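Local coordinates for protein Niban 2 (Homo sapiens, PDB 7CTP) that may suppress apoptosis and promote the invasiveness of melanoma cells, and carries a PH domain, at residues S89-P92 and G96-L99. Numbering follows the deposited sequence.
Sequences SLVP and GLVL
The ring of P92 meets segment 96-99 along its CG-CD edge: the carbonyl oxygen of G96 lies beside CD (P92 CD to G96 O, 3.1 Å) and a methyl of V98 beside CG (P92 CG to V98 CG2, 3.6 Å), displaced to opposite sides of the ring plane. Neither stacks over a ring face, and the P92 and V98 side chains cross at a slant. Between the flat peptide groups, L90 and V98 form an antiparallel hydrogen-bonded pair. L90 N donates a hydrogen bond to V98 O at 2.7 Å, in the plane of that carbonyl, and V98 N returns a bond to L90 O at 2.8 Å. S89 and L99 follow as a non-hydrogen-bonded pair.

L90 and V98 turn their side chains to one face of the sheet, S89 and L99 to the other. On the latter, a chi1 of 160° sets the S89 hydroxyl anti to the backbone N, where OG lies against L97 CD1 at 3.2 Å; L99 CD2 packs on S89 CB at 3.6 Å. V91 CG2 and L97 CD1 touch more loosely, at 4.2 Å. Helix 176-194, the C-terminal helix of the PH domain, covers this side through W182, V185 and L186.

This is the turn end of the hairpin formed by strands 84-91 and 97-100. Proline has no N-H, so the ladder cannot continue from P92 to G96 O. That oxygen instead faces carbon, including V91 CA at 3.4 Å in a CA-H...O contact. Buried G96 O and S89 OG have no hydrogen-bond partner in the model. Across these segments the two L90-V98 bonds are the only conventional hydrogen bonds, supplemented by side-chain packing and CA-H...O contacts.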
ATOM      1  N   SER A  89     -22.853  10.564  -6.960  1.00 36.38           N
ATOM      2  CA  SER A  89     -21.524  10.016  -6.739  1.00 35.97           C
ATOM      3  C   SER A  89     -21.651   8.521  -6.490  1.00 28.08           C
ATOM      4  O   SER A  89     -22.453   8.095  -5.655  1.00 34.49           O
ATOM      5  CB  SER A  89     -20.845  10.716  -5.562  1.00 34.88           C
ATOM      6  OG  SER A  89     -19.792   9.931  -5.041  1.00 41.97           O
ATOM      7  N   LEU A  90     -20.869   7.729  -7.221  1.00 32.93           N
ATOM      8  CA  LEU A  90     -21.003   6.281  -7.216  1.00 29.83           C
ATOM      9  C   LEU A  90     -19.636   5.647  -7.023  1.00 32.49           C
ATOM     10  O   LEU A  90     -18.656   6.079  -7.639  1.00 32.24           O
ATOM     11  CB  LEU A  90     -21.636   5.790  -8.527  1.00 35.79           C
ATOM     12  CG  LEU A  90     -22.113   4.339  -8.670  1.00 42.83           C
ATOM     13  CD1 LEU A  90     -23.181   4.271  -9.735  1.00 41.18           C
ATOM     14  CD2 LEU A  90     -20.976   3.394  -9.024  1.00 50.30           C
ATOM     15  N   VAL A  91     -19.577   4.625  -6.178  1.00 27.78           N
ATOM     16  CA  VAL A  91     -18.354   3.849  -5.992  1.00 32.87           C
ATOM     17  C   VAL A  91     -18.556   2.461  -6.590  1.00 30.42           C
ATOM     18  O   VAL A  91     -19.245   1.627  -5.988  1.00 33.71           O
ATOM     19  CB  VAL A  91     -17.966   3.746  -4.512  1.00 27.02           C
ATOM     20  CG1 VAL A  91     -16.753   2.830  -4.360  1.00 30.24           C
ATOM     21  CG2 VAL A  91     -17.663   5.132  -3.949  1.00 26.13           C
ATOM     22  N   PRO A  92     -17.974   2.167  -7.750  1.00 33.35           N
ATOM     23  CA  PRO A  92     -18.144   0.836  -8.350  1.00 31.88           C
ATOM     24  C   PRO A  92     -17.399  -0.261  -7.610  1.00 32.40           C
ATOM     25  O   PRO A  92     -16.705  -0.013  -6.620  1.00 29.97           O
ATOM     26  CB  PRO A  92     -17.577   1.009  -9.767  1.00 30.45           C
ATOM     27  CG  PRO A  92     -17.425   2.479  -9.980  1.00 36.57           C
ATOM     28  CD  PRO A  92     -17.202   3.067  -8.622  1.00 29.87           C
ATOM     29  N   GLY A  96     -13.252   2.929  -7.575  1.00 23.99           N
ATOM     30  CA  GLY A  96     -13.167   4.260  -8.131  1.00 26.95           C
ATOM     31  C   GLY A  96     -14.245   5.151  -7.549  1.00 27.65           C
ATOM     32  O   GLY A  96     -15.215   4.687  -6.952  1.00 29.84           O
ATOM     33  N   LEU A  97     -14.055   6.457  -7.669  1.00 25.44           N
ATOM     34  CA  LEU A  97     -15.080   7.416  -7.273  1.00 22.80           C
ATOM     35  C   LEU A  97     -15.586   8.073  -8.551  1.00 28.24           C
ATOM     36  O   LEU A  97     -14.837   8.787  -9.225  1.00 30.02           O
ATOM     37  CB  LEU A  97     -14.524   8.438  -6.280  1.00 30.10           C
ATOM     38  CG  LEU A  97     -15.459   9.576  -5.881  1.00 29.71           C
ATOM     39  CD1 LEU A  97     -16.744   9.029  -5.254  1.00 28.91           C
ATOM     40  CD2 LEU A  97     -14.756  10.529  -4.937  1.00 28.28           C
ATOM     41  N   VAL A  98     -16.851   7.823  -8.891  1.00 29.80           N
ATOM     42  CA  VAL A  98     -17.425   8.218 -10.174  1.00 31.30           C
ATOM     43  C   VAL A  98     -18.514   9.253  -9.933  1.00 25.99           C
ATOM     44  O   VAL A  98     -19.465   8.999  -9.186  1.00 34.68           O
ATOM     45  CB  VAL A  98     -17.978   7.003 -10.930  1.00 31.54           C
ATOM     46  CG1 VAL A  98     -18.398   7.409 -12.309  1.00 38.77           C
ATOM     47  CG2 VAL A  98     -16.928   5.910 -10.991  1.00 30.69           C
ATOM     48  N   LEU A  99     -18.385  10.411 -10.578  1.00 29.33           N
ATOM     49  CA  LEU A  99     -19.296  11.534 -10.382  1.00 27.82           C
ATOM     50  C   LEU A  99     -20.088  11.792 -11.664  1.00 40.49           C
ATOM     51  O   LEU A  99     -19.498  12.019 -12.727  1.00 40.03           O
ATOM     52  CB  LEU A  99     -18.522  12.784  -9.971  1.00 33.82           C
ATOM     53  CG  LEU A  99     -17.535  12.617  -8.808  1.00 30.64           C
ATOM     54  CD1 LEU A  99     -16.760  13.904  -8.559  1.00 35.70           C
ATOM     55  CD2 LEU A  99     -18.270  12.191  -7.554  1.00 30.64           C
TER